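Local coordinates for glycosyl hydrolase family 2, TIM barrel domain protein (Faecalibacterium prausnitzii A2-165, PDB 6ED2) that probably hydrolyses beta-glucuronides as a gut bacterial beta-glucuronidase of glycosyl hydrolase family 2, and binds magnesium, at residues W46-D51 against D79-K84; E53-G56 against G60-L63. All coordinates share one frame; numbering follows the deposited sequence. Where two conformers were deposited one is given.

Contact 1 (W46-D51 against D79-K84)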
# COMPACT_ATOMS: atom_id res chain seq x y z
N TRP A 46 -29.01 -18.20 10.19
CA TRP A 46 -29.83 -19.26 9.64
C TRP A 46 -28.94 -20.46 9.36
O TRP A 46 -27.72 -20.42 9.56
CB TRP A 46 -30.53 -18.81 8.35
CG TRP A 46 -31.57 -17.71 8.48
CD1 TRP A 46 -31.59 -16.68 9.38
CD2 TRP A 46 -32.72 -17.53 7.64
NE1 TRP A 46 -32.68 -15.86 9.15
CE2 TRP A 46 -33.39 -16.37 8.09
CE3 TRP A 46 -33.24 -18.23 6.55
CZ2 TRP A 46 -34.56 -15.90 7.49
CZ3 TRP A 46 -34.42 -17.75 5.94
CH2 TRP A 46 -35.06 -16.60 6.43
N ARG A 47 -29.55 -21.55 8.90
CA ARG A 47 -28.83 -22.69 8.36
C ARG A 47 -28.79 -22.59 6.83
O ARG A 47 -29.63 -21.95 6.21
CB ARG A 47 -29.47 -24.01 8.79
CG ARG A 47 -29.71 -24.17 10.30
CD ARG A 47 -28.44 -23.93 11.12
NE ARG A 47 -27.36 -24.87 10.76
CZ ARG A 47 -26.14 -24.84 11.29
NH1 ARG A 47 -25.83 -23.92 12.21
NH2 ARG A 47 -25.22 -25.71 10.90
N PHE A 48 -27.81 -23.26 6.24
CA PHE A 48 -27.50 -23.06 4.84
C PHE A 48 -26.87 -24.33 4.29
O PHE A 48 -26.05 -24.96 4.96
CB PHE A 48 -26.54 -21.86 4.67
CG PHE A 48 -26.07 -21.60 3.25
CD1 PHE A 48 -26.65 -20.59 2.49
CD2 PHE A 48 -25.01 -22.33 2.69
CE1 PHE A 48 -26.21 -20.32 1.18
CE2 PHE A 48 -24.57 -22.06 1.39
CZ PHE A 48 -25.17 -21.04 0.64
N SER A 49 -27.25 -24.69 3.07
CA SER A 49 -26.62 -25.81 2.40
C SER A 49 -26.57 -25.54 0.91
O SER A 49 -27.57 -25.10 0.32
CB SER A 49 -27.36 -27.12 2.67
OG SER A 49 -26.63 -28.18 2.11
N PHE A 50 -25.42 -25.80 0.30
CA PHE A 50 -25.35 -25.92 -1.15
C PHE A 50 -26.09 -27.18 -1.60
O PHE A 50 -26.18 -28.16 -0.85
CB PHE A 50 -23.89 -25.97 -1.62
CG PHE A 50 -23.09 -24.73 -1.32
CD1 PHE A 50 -23.41 -23.52 -1.92
CD2 PHE A 50 -22.02 -24.76 -0.43
CE1 PHE A 50 -22.68 -22.36 -1.64
CE2 PHE A 50 -21.28 -23.60 -0.14
CZ PHE A 50 -21.61 -22.40 -0.76
N ASP A 51 -26.60 -27.15 -2.83
CA ASP A 51 -27.33 -28.28 -3.42
C ASP A 51 -26.82 -28.50 -4.84
O ASP A 51 -27.52 -28.22 -5.82
CB ASP A 51 -28.84 -27.99 -3.41
CG ASP A 51 -29.70 -29.21 -3.79
OD1 ASP A 51 -29.18 -30.30 -4.15
OD2 ASP A 51 -30.95 -29.05 -3.74
N ASP A 79 -18.55 -14.21 0.19
CA ASP A 79 -17.28 -13.73 0.74
C ASP A 79 -17.06 -14.14 2.20
O ASP A 79 -16.08 -13.70 2.82
CB ASP A 79 -17.18 -12.21 0.62
CG ASP A 79 -16.83 -11.76 -0.78
OD1 ASP A 79 -16.61 -12.65 -1.64
OD2 ASP A 79 -16.77 -10.52 -1.01
N LEU A 80 -17.96 -14.93 2.77
CA LEU A 80 -17.78 -15.42 4.13
C LEU A 80 -16.83 -16.61 4.16
O LEU A 80 -16.17 -16.83 5.19
CB LEU A 80 -19.14 -15.80 4.73
CG LEU A 80 -20.10 -14.60 4.76
CD1 LEU A 80 -21.44 -15.01 5.24
CD2 LEU A 80 -19.54 -13.53 5.67
N PHE A 81 -16.72 -17.35 3.06
CA PHE A 81 -15.94 -18.59 3.01
C PHE A 81 -14.47 -18.31 2.71
O PHE A 81 -14.09 -17.25 2.20
CB PHE A 81 -16.50 -19.53 1.95
CG PHE A 81 -17.92 -19.95 2.20
CD1 PHE A 81 -18.20 -20.97 3.09
CD2 PHE A 81 -18.97 -19.32 1.56
CE1 PHE A 81 -19.51 -21.36 3.33
CE2 PHE A 81 -20.28 -19.71 1.80
CZ PHE A 81 -20.55 -20.73 2.70
N THR A 82 -13.64 -19.30 3.01
CA THR A 82 -12.22 -19.19 2.71
C THR A 82 -11.81 -19.93 1.44
O THR A 82 -10.66 -19.78 1.01
CB THR A 82 -11.38 -19.71 3.88
OG1 THR A 82 -11.83 -21.02 4.24
CG2 THR A 82 -11.51 -18.77 5.07
N ASP A 83 -12.70 -20.72 0.84
CA ASP A 83 -12.40 -21.48 -0.38
C ASP A 83 -13.14 -20.90 -1.58
O ASP A 83 -14.28 -20.44 -1.46
CB ASP A 83 -12.77 -22.95 -0.20
CG ASP A 83 -14.27 -23.15 -0.10
OD1 ASP A 83 -14.87 -22.60 0.84
OD2 ASP A 83 -14.85 -23.85 -0.96
N LYS A 84 -12.50 -20.97 -2.76
CA LYS A 84 -13.05 -20.31 -3.94
C LYS A 84 -14.27 -21.04 -4.52
O LYS A 84 -15.15 -20.40 -5.10
CB LYS A 84 -11.94 -20.17 -5.01
CG LYS A 84 -12.37 -19.39 -6.25
CD LYS A 84 -11.21 -19.14 -7.20
CE LYS A 84 -10.12 -18.34 -6.53
NZ LYS A 84 -9.29 -17.62 -7.53
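Phe81 reaches across from its loop to meet Phe50 and Phe48, the two aromatic side chains that strand 38-51 turns toward it. The nearer partner is Phe50, whose CZ lies 3.9 Å from Phe81 CE2. The two side chains arrive from opposite directions and their ring planes are inclined at 42°, with the centroids 5.7 Å apart. Phe48 adds a looser touch, its CE2 being 4.4 Å from Phe81 CZ. Within the strand, Phe48 CE2 sits 3.5 Å above the centre of the Phe50 ring, so the two strand aromatics pack on each other as well as on Phe81. The strand belongs to the antiparallel sheet of the family 2 sugar-binding domain, and the contact ties that sheet to the loop running into helix 84-87. Strand alternation puts Phe48 and Phe50 on the face turned to Phe81, and their different chi1 values (177° and -63°) set the one ring over the other. Further out, Tyr95 meets Phe48 edge-to-face, and Ser86 of helix 84-87 touches both Phe50 and Phe81. Asp83 caps the start of that helix, while Lys84 forms a salt bridge with Glu589 and a hydrogen bond to Ser549 O of a neighbouring subunit.

Contact 2 (E53-G56 against G60-L63); sequences ESKG and GWAL
A short-range helix-end contact joins residues 53-56 to 60-63, enclosing the single-turn helix 56-59 that follows strand 38-51 in the sugar-binding domain. Gly60 ends the helix in a Schellman motif, with the positive phi that suits a residue lacking a side chain. The motif's 6→1 bond runs from Trp61 N to Gly56 O, 2.9 Å long and fairly straight at 159°. The indole then lies against the backbone of the first turn: Gly56 CA stands over one face of the five-membered ring, 3.6 Å from its centroid and 16° off the normal, a CH-pi contact. Trp61 CG lies anti to its carbonyl carbon (chi1 -67°), which lays the ring across Gly56. The packing there is close, with Gly56 CA 3.4 Å from Trp61 CG. Lys55 passes the six-membered ring obliquely, with CE 4.1 Å from Trp61 CZ2. Trp94 meets the indole as well. Asp51 accepts a hydrogen bond from the backbone N of Lys55, fixing the approach to the helix. One water bridges the two segments, accepting from Ala62 N at 2.9 Å and donating to Gly56 O at 3.3 Å.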
# COMPACT_ATOMS: atom_id res chain seq x y z
N GLU A 53 -26.32 -31.06 -6.73
CA GLU A 53 -27.00 -32.03 -7.57
C GLU A 53 -28.48 -31.69 -7.75
O GLU A 53 -29.21 -32.49 -8.35
CB GLU A 53 -26.83 -33.44 -7.00
CG GLU A 53 -25.37 -33.92 -7.02
CD GLU A 53 -24.75 -33.88 -8.41
OE1 GLU A 53 -25.35 -34.45 -9.36
OE2 GLU A 53 -23.67 -33.27 -8.56
N SER A 54 -28.93 -30.54 -7.25
CA SER A 54 -30.32 -30.09 -7.38
C SER A 54 -31.32 -31.19 -6.97
O SER A 54 -32.31 -31.45 -7.66
CB SER A 54 -30.61 -29.58 -8.79
OG SER A 54 -29.92 -28.38 -9.04
N LYS A 55 -31.05 -31.82 -5.84
CA LYS A 55 -31.86 -32.93 -5.36
C LYS A 55 -32.72 -32.58 -4.14
O LYS A 55 -33.49 -33.43 -3.69
CB LYS A 55 -30.97 -34.13 -5.04
CG LYS A 55 -30.10 -33.97 -3.82
CD LYS A 55 -29.07 -35.11 -3.77
CE LYS A 55 -28.47 -35.29 -2.36
NZ LYS A 55 -27.07 -35.84 -2.41
N GLY A 56 -32.64 -31.35 -3.64
CA GLY A 56 -33.21 -31.06 -2.33
C GLY A 56 -34.72 -31.25 -2.26
O GLY A 56 -35.24 -31.70 -1.23
N GLY A 60 -36.41 -34.21 0.21
CA GLY A 60 -37.04 -33.77 1.44
C GLY A 60 -36.31 -32.71 2.23
O GLY A 60 -36.58 -32.57 3.43
N TRP A 61 -35.41 -31.94 1.61
CA TRP A 61 -34.66 -30.91 2.33
C TRP A 61 -35.55 -29.80 2.87
O TRP A 61 -35.17 -29.11 3.82
CB TRP A 61 -33.60 -30.27 1.43
CG TRP A 61 -32.48 -31.17 1.04
CD1 TRP A 61 -32.48 -32.54 1.04
CD2 TRP A 61 -31.18 -30.76 0.58
NE1 TRP A 61 -31.26 -33.00 0.60
CE2 TRP A 61 -30.44 -31.94 0.31
CE3 TRP A 61 -30.57 -29.52 0.36
CZ2 TRP A 61 -29.13 -31.91 -0.16
CZ3 TRP A 61 -29.26 -29.49 -0.12
CH2 TRP A 61 -28.55 -30.68 -0.37
N ALA A 62 -36.73 -29.58 2.27
CA ALA A 62 -37.63 -28.57 2.81
C ALA A 62 -38.16 -28.95 4.19
O ALA A 62 -38.60 -28.07 4.93
CB ALA A 62 -38.80 -28.34 1.85
N LEU A 63 -38.11 -30.24 4.54
CA LEU A 63 -38.50 -30.71 5.87
C LEU A 63 -37.33 -30.69 6.85
O LEU A 63 -37.52 -30.37 8.02
CB LEU A 63 -39.09 -32.12 5.77
CG LEU A 63 -40.41 -32.22 5.01
CD1 LEU A 63 -40.66 -33.65 4.55
CD2 LEU A 63 -41.53 -31.72 5.89
O HOH W 1 -38.11 -31.09 0.22

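Both contacts lie in the sugar-binding domain on the same side of the chain's centre, their own centres about 17 Å apart. Along the chain contact 2 is nested inside the loop closed by contact 1: strand 38-51 leads into the loop and short helix at 53-63, then strands 69-73 and 75-76 carry the chain to 79-84. Contact 1 uses strand 38-51 and contact 2 lies in the loops just after it; the two touch where the strand runs out. There Asp51 OD2 lies 2.9 Å from Gly56 N, a probable hydrogen bond, and Trp61 CZ3 packs 3.4 Å from Phe50 O. A local helix end thus adjoins a longer-range aromatic contact, away from the annotated magnesium site.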